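Long-range contacts in ectonucleoside triphosphate diphosphohydrolase 4 (Homo sapiens, PDB 6WG5), which belongs to the GDA1/CD39 nucleoside phosphatase family, whose members share the two-lobed fold of the actin-like ATPase superfamily: residues Y234-T239 against Y370-H375; N204-E209 against V270-V275; R216-G221 against N378-G383; A256-G261 against I484-R489. All blocks are in the same frame, centred on the assembly; numbering follows the deposited sequence.

Contact 1 (Y234-T239 against Y370-H375)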
# COMPACT_ATOMS: atom_id res chain seq x y z
N TYR A 234 -1.18 -10.00 -1.63
CA TYR A 234 -0.22 -11.07 -1.47
C TYR A 234 -0.26 -11.99 -2.68
O TYR A 234 -1.22 -11.98 -3.46
CB TYR A 234 -0.47 -11.87 -0.19
CG TYR A 234 -1.88 -12.39 -0.05
CD1 TYR A 234 -2.21 -13.67 -0.47
CD2 TYR A 234 -2.87 -11.62 0.53
CE1 TYR A 234 -3.49 -14.16 -0.34
CE2 TYR A 234 -4.15 -12.10 0.67
CZ TYR A 234 -4.46 -13.37 0.24
OH TYR A 234 -5.75 -13.83 0.38
N GLU A 235 0.79 -12.79 -2.82
CA GLU A 235 0.89 -13.74 -3.91
C GLU A 235 0.10 -15.00 -3.60
O GLU A 235 0.07 -15.46 -2.45
CB GLU A 235 2.36 -14.10 -4.17
CG GLU A 235 2.55 -15.13 -5.28
CD GLU A 235 4.00 -15.57 -5.42
OE1 GLU A 235 4.86 -15.02 -4.71
OE2 GLU A 235 4.26 -16.47 -6.25
N VAL A 236 -0.53 -15.56 -4.62
CA VAL A 236 -1.25 -16.83 -4.51
C VAL A 236 -0.44 -17.87 -5.27
O VAL A 236 -0.65 -18.04 -6.48
CB VAL A 236 -2.68 -16.70 -5.04
CG1 VAL A 236 -3.45 -18.00 -4.83
CG2 VAL A 236 -3.39 -15.54 -4.37
N PRO A 237 0.48 -18.59 -4.63
CA PRO A 237 1.39 -19.46 -5.40
C PRO A 237 0.70 -20.68 -5.97
O PRO A 237 0.99 -21.07 -7.11
CB PRO A 237 2.47 -19.84 -4.38
CG PRO A 237 2.23 -18.98 -3.17
CD PRO A 237 0.78 -18.63 -3.19
N LYS A 238 -0.18 -21.32 -5.21
CA LYS A 238 -0.77 -22.58 -5.61
C LYS A 238 -2.06 -22.37 -6.40
O LYS A 238 -2.77 -21.38 -6.22
CB LYS A 238 -1.07 -23.45 -4.38
CG LYS A 238 0.13 -24.23 -3.87
CD LYS A 238 -0.25 -25.15 -2.72
CE LYS A 238 0.90 -26.06 -2.33
NZ LYS A 238 1.01 -26.21 -0.85
N THR A 239 -2.34 -23.33 -7.28
CA THR A 239 -3.60 -23.32 -8.02
C THR A 239 -4.77 -23.20 -7.07
O THR A 239 -4.80 -23.82 -6.00
CB THR A 239 -3.73 -24.61 -8.85
OG1 THR A 239 -2.60 -24.74 -9.73
CG2 THR A 239 -5.01 -24.60 -9.67
N TYR A 370 -14.36 -12.16 -1.36
CA TYR A 370 -13.61 -13.40 -1.49
C TYR A 370 -12.14 -13.18 -1.16
O TYR A 370 -11.56 -12.13 -1.49
CB TYR A 370 -13.75 -13.97 -2.90
CG TYR A 370 -12.74 -15.05 -3.21
CD1 TYR A 370 -12.91 -16.34 -2.74
CD2 TYR A 370 -11.61 -14.77 -3.97
CE1 TYR A 370 -11.98 -17.33 -3.02
CE2 TYR A 370 -10.68 -15.75 -4.26
CZ TYR A 370 -10.87 -17.03 -3.78
OH TYR A 370 -9.95 -18.01 -4.06
N GLN A 371 -11.53 -14.17 -0.51
CA GLN A 371 -10.11 -14.13 -0.18
C GLN A 371 -9.48 -15.48 -0.50
O GLN A 371 -9.92 -16.50 0.04
CB GLN A 371 -9.92 -13.79 1.30
CG GLN A 371 -8.47 -13.74 1.74
CD GLN A 371 -8.30 -13.34 3.19
OE1 GLN A 371 -8.68 -12.24 3.59
NE2 GLN A 371 -7.74 -14.24 3.99
N PRO A 372 -8.46 -15.54 -1.35
CA PRO A 372 -7.83 -16.82 -1.63
C PRO A 372 -7.15 -17.36 -0.39
O PRO A 372 -6.69 -16.59 0.47
CB PRO A 372 -6.80 -16.48 -2.73
CG PRO A 372 -7.18 -15.14 -3.24
CD PRO A 372 -7.85 -14.44 -2.12
N PRO A 373 -7.04 -18.68 -0.26
CA PRO A 373 -6.41 -19.24 0.93
C PRO A 373 -4.96 -18.79 1.05
O PRO A 373 -4.25 -18.66 0.05
CB PRO A 373 -6.51 -20.75 0.71
CG PRO A 373 -6.60 -20.91 -0.77
CD PRO A 373 -7.38 -19.72 -1.25
N ILE A 374 -4.54 -18.53 2.28
CA ILE A 374 -3.16 -18.14 2.58
C ILE A 374 -2.45 -19.34 3.19
O ILE A 374 -2.97 -19.96 4.13
CB ILE A 374 -3.11 -16.93 3.52
CG1 ILE A 374 -3.75 -15.70 2.86
CG2 ILE A 374 -1.67 -16.62 3.92
CD1 ILE A 374 -3.94 -14.52 3.80
N HIS A 375 -1.28 -19.66 2.66
CA HIS A 375 -0.43 -20.72 3.22
C HIS A 375 0.26 -20.14 4.45
O HIS A 375 1.42 -19.73 4.43
CB HIS A 375 0.56 -21.21 2.18
CG HIS A 375 1.16 -22.55 2.49
ND1 HIS A 375 2.26 -23.04 1.83
CD2 HIS A 375 0.80 -23.49 3.39
CE1 HIS A 375 2.55 -24.24 2.31
NE2 HIS A 375 1.69 -24.53 3.26
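Tyr-234 reaches from the end of strand 229-235 into the loop 370-375, and its ring carries most of the contact. With CG placed between the backbone N and the carbonyl carbon (chi1 54°), the ring leans over toward the loop. CB stays behind at the sheet, where it packs on Phe-381 and Gly-221. Farther out, CE1 and CZ lie beneath Ile-374, and CE1 comes within 3.6 Å of Ile-374 CG1. Ile-374 CD1 lies over one face in a CH-pi contact, 4.1 Å from the ring centroid and 24° off its normal. At the tip, OH donates a hydrogen bond of 2.9 Å to Pro-372 O, which it meets off the C=O direction (133°). Beside this bond OH also meets Pro-372 CD and Gln-371 CG. The amide of Gln-371 stands almost perpendicular to the ring and is engaged by Phe-457, to whose backbone O its NE2 is bonded. Two residues on, Val-236 crosses Pro-372 at about a right angle, CG2 lying 3.9 Å from Pro-372 CB; Pro-372 also packs on Tyr-274 of strand 270-279. One phenol hydrogen bond is thus set among apolar contacts: a loop that pairs with no strand here is fixed by a hydroxyl that satisfies one of its carbonyls, with Ile-374 over one ring face and Pro-372 beside the hydroxyl and Val-236.

Contact 2 (N204-E209 against V270-V275)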
# COMPACT_ATOMS: atom_id res chain seq x y z
N ASN A 204 2.44 -22.71 -8.94
CA ASN A 204 1.73 -23.23 -10.09
C ASN A 204 1.43 -22.06 -11.02
O ASN A 204 0.59 -21.21 -10.70
CB ASN A 204 0.44 -23.95 -9.69
CG ASN A 204 0.68 -25.09 -8.73
OD1 ASN A 204 0.12 -25.13 -7.63
ND2 ASN A 204 1.52 -26.04 -9.14
N ILE A 205 2.12 -22.01 -12.15
CA ILE A 205 1.92 -20.90 -13.09
C ILE A 205 0.51 -20.98 -13.66
O ILE A 205 0.07 -22.08 -14.06
CB ILE A 205 2.97 -20.96 -14.20
CG1 ILE A 205 4.38 -20.98 -13.60
CG2 ILE A 205 2.82 -19.77 -15.14
CD1 ILE A 205 4.71 -19.81 -12.70
N PRO A 206 -0.23 -19.88 -13.72
CA PRO A 206 -1.61 -19.94 -14.24
C PRO A 206 -1.67 -20.58 -15.61
O PRO A 206 -0.96 -20.19 -16.54
CB PRO A 206 -2.03 -18.47 -14.28
CG PRO A 206 -1.18 -17.80 -13.26
CD PRO A 206 0.12 -18.52 -13.26
N GLY A 207 -2.54 -21.58 -15.74
CA GLY A 207 -2.72 -22.27 -17.00
C GLY A 207 -1.63 -23.25 -17.34
O GLY A 207 -1.20 -23.33 -18.50
N SER A 208 -1.16 -24.02 -16.35
CA SER A 208 -0.09 -24.98 -16.57
C SER A 208 -0.26 -26.14 -15.60
O SER A 208 -0.80 -25.97 -14.50
CB SER A 208 1.29 -24.33 -16.41
OG SER A 208 1.43 -23.22 -17.28
N GLU A 209 0.21 -27.31 -16.01
CA GLU A 209 -0.02 -28.53 -15.24
C GLU A 209 0.55 -28.40 -13.84
O GLU A 209 1.42 -27.57 -13.55
CB GLU A 209 0.61 -29.73 -15.95
CG GLU A 209 -0.03 -30.06 -17.29
CD GLU A 209 0.54 -31.32 -17.92
OE1 GLU A 209 1.77 -31.54 -17.80
OE2 GLU A 209 -0.23 -32.09 -18.52
N VAL A 270 6.51 -14.92 -13.56
CA VAL A 270 5.05 -14.84 -13.65
C VAL A 270 4.48 -14.99 -12.25
O VAL A 270 4.78 -15.97 -11.55
CB VAL A 270 4.50 -15.92 -14.60
CG1 VAL A 270 2.97 -15.94 -14.56
CG2 VAL A 270 4.98 -15.68 -16.01
N TYR A 271 3.65 -14.03 -11.84
CA TYR A 271 3.09 -14.00 -10.50
C TYR A 271 1.58 -13.82 -10.54
O TYR A 271 1.06 -13.11 -11.41
CB TYR A 271 3.70 -12.86 -9.66
CG TYR A 271 5.16 -13.06 -9.34
CD1 TYR A 271 5.55 -13.76 -8.20
CD2 TYR A 271 6.16 -12.55 -10.16
CE1 TYR A 271 6.88 -13.95 -7.90
CE2 TYR A 271 7.49 -12.74 -9.87
CZ TYR A 271 7.84 -13.44 -8.73
OH TYR A 271 9.17 -13.63 -8.43
N ARG A 272 0.90 -14.47 -9.61
CA ARG A 272 -0.52 -14.25 -9.36
C ARG A 272 -0.65 -13.54 -8.02
O ARG A 272 -0.29 -14.11 -6.98
CB ARG A 272 -1.29 -15.57 -9.35
CG ARG A 272 -2.80 -15.41 -9.26
CD ARG A 272 -3.51 -16.75 -9.09
NE ARG A 272 -2.81 -17.85 -9.77
CZ ARG A 272 -2.37 -18.96 -9.18
NH1 ARG A 272 -1.75 -19.88 -9.90
NH2 ARG A 272 -2.54 -19.16 -7.88
N VAL A 273 -1.14 -12.30 -8.04
CA VAL A 273 -1.23 -11.48 -6.84
C VAL A 273 -2.68 -11.11 -6.59
O VAL A 273 -3.38 -10.64 -7.50
CB VAL A 273 -0.36 -10.21 -6.96
CG1 VAL A 273 -0.44 -9.39 -5.69
CG2 VAL A 273 1.08 -10.58 -7.27
N TYR A 274 -3.13 -11.33 -5.36
CA TYR A 274 -4.47 -10.95 -4.92
C TYR A 274 -4.40 -9.58 -4.27
O TYR A 274 -3.51 -9.31 -3.46
CB TYR A 274 -5.01 -11.98 -3.93
CG TYR A 274 -6.21 -11.54 -3.12
CD1 TYR A 274 -6.07 -11.05 -1.83
CD2 TYR A 274 -7.49 -11.64 -3.65
CE1 TYR A 274 -7.16 -10.65 -1.09
CE2 TYR A 274 -8.60 -11.24 -2.91
CZ TYR A 274 -8.43 -10.76 -1.63
OH TYR A 274 -9.52 -10.36 -0.89
N VAL A 275 -5.33 -8.70 -4.65
CA VAL A 275 -5.37 -7.33 -4.15
C VAL A 275 -6.81 -7.00 -3.78
O VAL A 275 -7.72 -7.13 -4.61
CB VAL A 275 -4.83 -6.33 -5.18
CG1 VAL A 275 -4.91 -4.90 -4.63
CG2 VAL A 275 -3.41 -6.67 -5.56
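Ile-205 and Pro-206 pack on Val-270 and Arg-272 in a side-chain contact without a hydrogen bond between the segments, where the loop following strand 200-203 comes down on the start of strand 270-279. The apolar half centres on Val-270, whose CG1 is anti to the backbone N (chi1 174°) and serves both loop residues. It lies 3.9 Å from Ile-205 CG2 and 4.1 Å from Pro-206 CD. A second branch of the isoleucine takes part as well, Ile-205 CD1 lying 4.0 Å from Val-270 O. Two residues along, Arg-272 projects on the same side of the strand, and its chain, bent at chi3 (-33°), runs past the proline ring in the opposite direction. Pro-206 CG thus meets the guanidinium at its edge, 3.9 Å from Arg-272 NE. Asn-204 O also lies near that edge, 2.8 Å from Arg-272 NH1, but the angle is too poor for a hydrogen bond. Arg-272 was modelled in two conformers; in the one described, NH2 is hydrogen-bonded to Lys-238 O, so the group lies between Pro-206 and the chain leaving strand 229-235. Asn-204 ties into the same neighbourhood, its OD1 accepting from Thr-239 N. Strand 270-279 itself runs between strands 255-259 and 229-235, and Glu-257 and Asn-259 of the former touch Pro-206 and Val-270, so the loop packs against the outermost strand 255-259 and its neighbour 270-279.

Contact 3 (R216-G221 against N378-G383)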
# COMPACT_ATOMS: atom_id res chain seq x y z
N ARG A 216 10.81 -20.96 -6.32
CA ARG A 216 11.50 -19.68 -6.34
C ARG A 216 11.33 -19.01 -4.98
O ARG A 216 10.63 -19.52 -4.10
CB ARG A 216 10.97 -18.78 -7.46
CG ARG A 216 9.49 -18.47 -7.34
CD ARG A 216 8.99 -17.61 -8.49
NE ARG A 216 7.57 -17.29 -8.31
CZ ARG A 216 6.75 -16.94 -9.29
NH1 ARG A 216 5.48 -16.66 -9.02
NH2 ARG A 216 7.17 -16.88 -10.55
N LYS A 217 11.98 -17.86 -4.82
CA LYS A 217 11.91 -17.13 -3.56
C LYS A 217 10.47 -16.81 -3.19
O LYS A 217 9.68 -16.36 -4.02
CB LYS A 217 12.70 -15.82 -3.66
CG LYS A 217 14.19 -15.94 -3.50
CD LYS A 217 14.82 -14.56 -3.40
CE LYS A 217 16.33 -14.61 -3.32
NZ LYS A 217 16.91 -13.24 -3.23
N ARG A 218 10.14 -17.05 -1.92
CA ARG A 218 8.87 -16.60 -1.38
C ARG A 218 8.80 -15.08 -1.38
O ARG A 218 9.81 -14.40 -1.14
CB ARG A 218 8.69 -17.13 0.04
CG ARG A 218 7.34 -16.86 0.66
CD ARG A 218 7.27 -17.44 2.06
NE ARG A 218 8.16 -16.76 2.98
CZ ARG A 218 8.44 -17.19 4.21
NH1 ARG A 218 7.90 -18.31 4.67
NH2 ARG A 218 9.26 -16.50 4.98
N THR A 219 7.62 -14.54 -1.66
CA THR A 219 7.40 -13.10 -1.62
C THR A 219 6.76 -12.69 -0.30
O THR A 219 6.29 -13.52 0.48
CB THR A 219 6.53 -12.65 -2.80
OG1 THR A 219 5.28 -13.37 -2.78
CG2 THR A 219 7.24 -12.89 -4.12
N ALA A 220 6.73 -11.38 -0.07
CA ALA A 220 6.18 -10.80 1.14
C ALA A 220 4.88 -10.07 0.79
O ALA A 220 4.87 -9.20 -0.08
CB ALA A 220 7.17 -9.84 1.80
N GLY A 221 3.80 -10.43 1.48
CA GLY A 221 2.55 -9.72 1.33
C GLY A 221 2.58 -8.39 2.07
O GLY A 221 3.46 -8.12 2.89
N ASN A 378 3.71 -21.09 5.65
CA ASN A 378 4.80 -20.71 4.75
C ASN A 378 4.44 -19.38 4.08
O ASN A 378 4.14 -19.33 2.88
CB ASN A 378 5.07 -21.80 3.72
CG ASN A 378 6.19 -21.43 2.76
OD1 ASN A 378 6.94 -20.49 3.01
ND2 ASN A 378 6.31 -22.18 1.68
N SER A 379 4.49 -18.29 4.85
CA SER A 379 4.15 -16.97 4.34
C SER A 379 4.77 -15.92 5.24
O SER A 379 5.27 -16.22 6.33
CB SER A 379 2.64 -16.78 4.25
OG SER A 379 2.05 -16.73 5.54
N GLU A 380 4.74 -14.67 4.77
CA GLU A 380 5.19 -13.53 5.56
C GLU A 380 4.48 -12.29 5.04
O GLU A 380 4.17 -12.18 3.85
CB GLU A 380 6.71 -13.35 5.49
CG GLU A 380 7.25 -13.10 4.10
CD GLU A 380 8.77 -13.03 4.06
OE1 GLU A 380 9.35 -12.19 4.79
OE2 GLU A 380 9.38 -13.83 3.31
N PHE A 381 4.23 -11.34 5.95
CA PHE A 381 3.53 -10.11 5.62
C PHE A 381 4.21 -8.94 6.31
O PHE A 381 4.79 -9.08 7.39
CB PHE A 381 2.06 -10.15 6.06
CG PHE A 381 1.17 -10.91 5.12
CD1 PHE A 381 0.34 -10.23 4.24
CD2 PHE A 381 1.14 -12.29 5.13
CE1 PHE A 381 -0.49 -10.92 3.37
CE2 PHE A 381 0.31 -12.98 4.27
CZ PHE A 381 -0.51 -12.30 3.39
N TYR A 382 4.14 -7.78 5.66
CA TYR A 382 4.48 -6.50 6.27
C TYR A 382 3.20 -5.74 6.58
O TYR A 382 2.26 -5.75 5.79
CB TYR A 382 5.37 -5.66 5.36
CG TYR A 382 6.84 -6.02 5.42
CD1 TYR A 382 7.76 -5.17 6.03
CD2 TYR A 382 7.31 -7.20 4.87
CE1 TYR A 382 9.10 -5.49 6.08
CE2 TYR A 382 8.65 -7.54 4.93
CZ TYR A 382 9.54 -6.68 5.53
OH TYR A 382 10.88 -7.01 5.59
N GLY A 383 3.17 -5.09 7.74
CA GLY A 383 2.04 -4.28 8.16
C GLY A 383 2.43 -2.81 8.19
O GLY A 383 3.40 -2.43 8.85
O HOH W 1 4.28 -15.08 1.45
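Backbone pairing joins Gly-221 to Phe-381 in a parallel bridge with CA atoms 4.4 Å apart. Gly-221 N donates to Glu-380 O (3.0 Å), and Gly-221 O accepts from Tyr-382 N (2.9 Å), so the glycine is gripped through both its polar backbone atoms. A water adds to this, donating to Thr-219 O and weakly accepting from Glu-380 N. The ionic part belongs to Arg-218, whose extended chain turns at chi3 (68°) to set the guanidinium between two side chains. NE donates to Glu-380 OE2 (3.2 Å), nearly in the guanidinium plane but on the anti side of the carboxylate and 32° out of its plane; NH2 makes a weak bond to the same oxygen, completing a salt bridge. From the other end NH1 donates to Asn-378 OD1 (2.9 Å), in the carbonyl plane. Ser-379 O lies over one guanidinium face. Glu-380 OE2 has a second cationic partner, Arg-189, which would probably stabilise its negative charge. Apolar contacts finish the interface: Gly-221 CA sits off-centre over the Phe-381 ring, 4.1 Å from its centroid, and Ala-220 CB touches Tyr-382 CD2. Strand 381-385 is flanked by strands 221-225 and 466-468, with Leu-466 against Phe-381, whereas Tyr-382 packs on Ile-183 of helix 172-186 and Arg-218 on Val-201 of the two-stranded hairpin 200-203/214-217.

Contact 4 (A256-G261 against I484-R489); sequences AEFNLG and ILYRTR
Tyr-486 swings its ring toward the strand end because CG is anti to the backbone N (chi1 -174°), and Phe-258 meets it with CG set between its own N and carbonyl carbon (chi1 55°). Between these two side chains the nearest approach is from Phe-258 CB to Tyr-486 CE2, 3.7 Å. The two rings are nearly perpendicular and approach obliquely, 5.9 Å between centroids. Leu-260 comes to the tyrosine at its edge, with CD2 4.1 Å from Tyr-486 CD2. Over one face of the same ring lies the guanidinium of Arg-489, which has Tyr-486 CZ beneath its centre. What holds it there is a nearly straight bond from NH2 to Tyr-486 O (3.1 Å), lying in the guanidinium plane. Arg-489 NE points toward the strand end, where Asn-259 O is 3.2 Å away, and a water accepts from NE while donating to Asn-259 O and Gly-261 O. Another water joins Tyr-486 OH to Asn-259 N. Waters thus bridge much of the polar backbone at the strand end. Asn-259 OD1 accepts from Gly-261 N (3.0 Å), an Asx turn that redirects the chain as strand 255-259 ends. Helix 479-487 finishes nearby, with Leu-485 against Ile-181 of helix 172-186 and Ile-484 against Tyr-128 of a strand in another sheet. Helix-to-sheet packing of this kind, with helices lying between two separate sheets, is consistent with the two-lobed actin-like fold.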
# COMPACT_ATOMS: atom_id res chain seq x y z
N ALA A 256 -4.51 -10.49 -10.09
CA ALA A 256 -3.71 -9.95 -11.18
C ALA A 256 -2.66 -10.98 -11.58
O ALA A 256 -1.96 -11.52 -10.72
CB ALA A 256 -3.04 -8.63 -10.77
N GLU A 257 -2.56 -11.24 -12.88
CA GLU A 257 -1.58 -12.17 -13.42
C GLU A 257 -0.72 -11.43 -14.42
O GLU A 257 -1.22 -10.94 -15.44
CB GLU A 257 -2.27 -13.37 -14.08
CG GLU A 257 -2.75 -14.40 -13.07
CD GLU A 257 -3.93 -15.21 -13.58
OE1 GLU A 257 -4.96 -15.26 -12.86
OE2 GLU A 257 -3.84 -15.78 -14.68
N PHE A 258 0.58 -11.34 -14.13
CA PHE A 258 1.49 -10.54 -14.93
C PHE A 258 2.85 -11.23 -14.99
O PHE A 258 3.11 -12.21 -14.29
CB PHE A 258 1.64 -9.12 -14.35
CG PHE A 258 2.05 -9.10 -12.91
CD1 PHE A 258 3.39 -9.04 -12.56
CD2 PHE A 258 1.11 -9.15 -11.90
CE1 PHE A 258 3.78 -9.03 -11.23
CE2 PHE A 258 1.48 -9.13 -10.57
CZ PHE A 258 2.82 -9.07 -10.24
N ASN A 259 3.72 -10.69 -15.84
CA ASN A 259 5.06 -11.23 -16.06
C ASN A 259 6.05 -10.09 -15.95
O ASN A 259 5.99 -9.13 -16.73
CB ASN A 259 5.16 -11.90 -17.44
CG ASN A 259 6.47 -12.63 -17.64
OD1 ASN A 259 7.39 -12.52 -16.83
ND2 ASN A 259 6.56 -13.39 -18.73
N LEU A 260 6.96 -10.18 -14.97
CA LEU A 260 7.93 -9.11 -14.75
C LEU A 260 9.16 -9.25 -15.64
O LEU A 260 9.91 -8.27 -15.78
CB LEU A 260 8.37 -9.10 -13.29
CG LEU A 260 7.51 -8.30 -12.32
CD1 LEU A 260 7.90 -8.62 -10.89
CD2 LEU A 260 7.66 -6.81 -12.58
N GLY A 261 9.39 -10.42 -16.23
CA GLY A 261 10.54 -10.61 -17.08
C GLY A 261 10.34 -10.01 -18.46
O GLY A 261 9.25 -9.56 -18.83
N ILE A 484 7.37 1.79 -12.54
CA ILE A 484 8.48 1.92 -13.49
C ILE A 484 9.08 0.55 -13.79
O ILE A 484 9.45 0.26 -14.93
CB ILE A 484 9.54 2.90 -12.94
CG1 ILE A 484 10.59 3.21 -14.01
CG2 ILE A 484 10.22 2.34 -11.70
CD1 ILE A 484 10.17 4.29 -14.97
N LEU A 485 9.17 -0.30 -12.77
CA LEU A 485 9.76 -1.62 -12.97
C LEU A 485 8.92 -2.46 -13.93
O LEU A 485 9.46 -3.20 -14.75
CB LEU A 485 9.92 -2.33 -11.62
CG LEU A 485 10.75 -3.61 -11.60
CD1 LEU A 485 12.19 -3.34 -12.00
CD2 LEU A 485 10.69 -4.24 -10.21
N TYR A 486 7.59 -2.34 -13.83
CA TYR A 486 6.72 -3.11 -14.71
C TYR A 486 6.67 -2.51 -16.11
O TYR A 486 6.67 -3.25 -17.10
CB TYR A 486 5.31 -3.18 -14.12
CG TYR A 486 4.38 -4.08 -14.90
CD1 TYR A 486 3.40 -3.55 -15.73
CD2 TYR A 486 4.49 -5.46 -14.83
CE1 TYR A 486 2.55 -4.36 -16.45
CE2 TYR A 486 3.65 -6.28 -15.55
CZ TYR A 486 2.68 -5.73 -16.36
OH TYR A 486 1.84 -6.55 -17.07
N ARG A 487 6.64 -1.18 -16.23
CA ARG A 487 6.52 -0.56 -17.54
C ARG A 487 7.79 -0.73 -18.37
O ARG A 487 7.72 -0.79 -19.60
CB ARG A 487 6.18 0.93 -17.40
CG ARG A 487 4.81 1.22 -16.76
CD ARG A 487 3.66 0.53 -17.48
NE ARG A 487 3.63 0.84 -18.91
CZ ARG A 487 2.95 1.85 -19.45
NH1 ARG A 487 2.23 2.67 -18.70
NH2 ARG A 487 3.00 2.04 -20.77
N THR A 488 8.96 -0.82 -17.72
CA THR A 488 10.23 -0.93 -18.42
C THR A 488 10.71 -2.38 -18.52
O THR A 488 11.88 -2.61 -18.84
CB THR A 488 11.30 -0.09 -17.72
OG1 THR A 488 11.49 -0.55 -16.38
CG2 THR A 488 10.90 1.38 -17.70
N ARG A 489 9.84 -3.35 -18.27
CA ARG A 489 10.28 -4.73 -18.13
C ARG A 489 10.82 -5.32 -19.43
O ARG A 489 11.50 -6.35 -19.39
CB ARG A 489 9.12 -5.60 -17.62
CG ARG A 489 7.97 -5.76 -18.60
CD ARG A 489 6.72 -6.23 -17.87
NE ARG A 489 5.67 -6.70 -18.77
CZ ARG A 489 4.74 -5.93 -19.33
NH1 ARG A 489 3.82 -6.47 -20.11
NH2 ARG A 489 4.73 -4.62 -19.11
O HOH W 2 6.71 -9.65 -19.23
O HOH W 3 2.37 -9.12 -17.95
O HOH W 4 12.38 -7.48 -16.96

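Overall arrangement
All four contacts reach one mixed sheet. Contacts 1 and 2 engage the neighbouring strands 229-235 and 270-279 and touch through Tyr-234 and Tyr-274; contact 3 is the one that pairs strands, and Glu-235 ties it to contact 1 by bonds to Arg-216 and Thr-219. Contact 4 lies at the outer strand 255-259, touching contact 2 but staying about 7 Å, nearest atoms, from contacts 1 and 3. Contact 2 is buried and joins apolar packing to the edge of a guanidinium, whereas contact 1 runs out to exposed residues such as His-375. Contact 3 combines backbone bonds with a salt bridge, and contact 4 relies on ring packing and bridging waters.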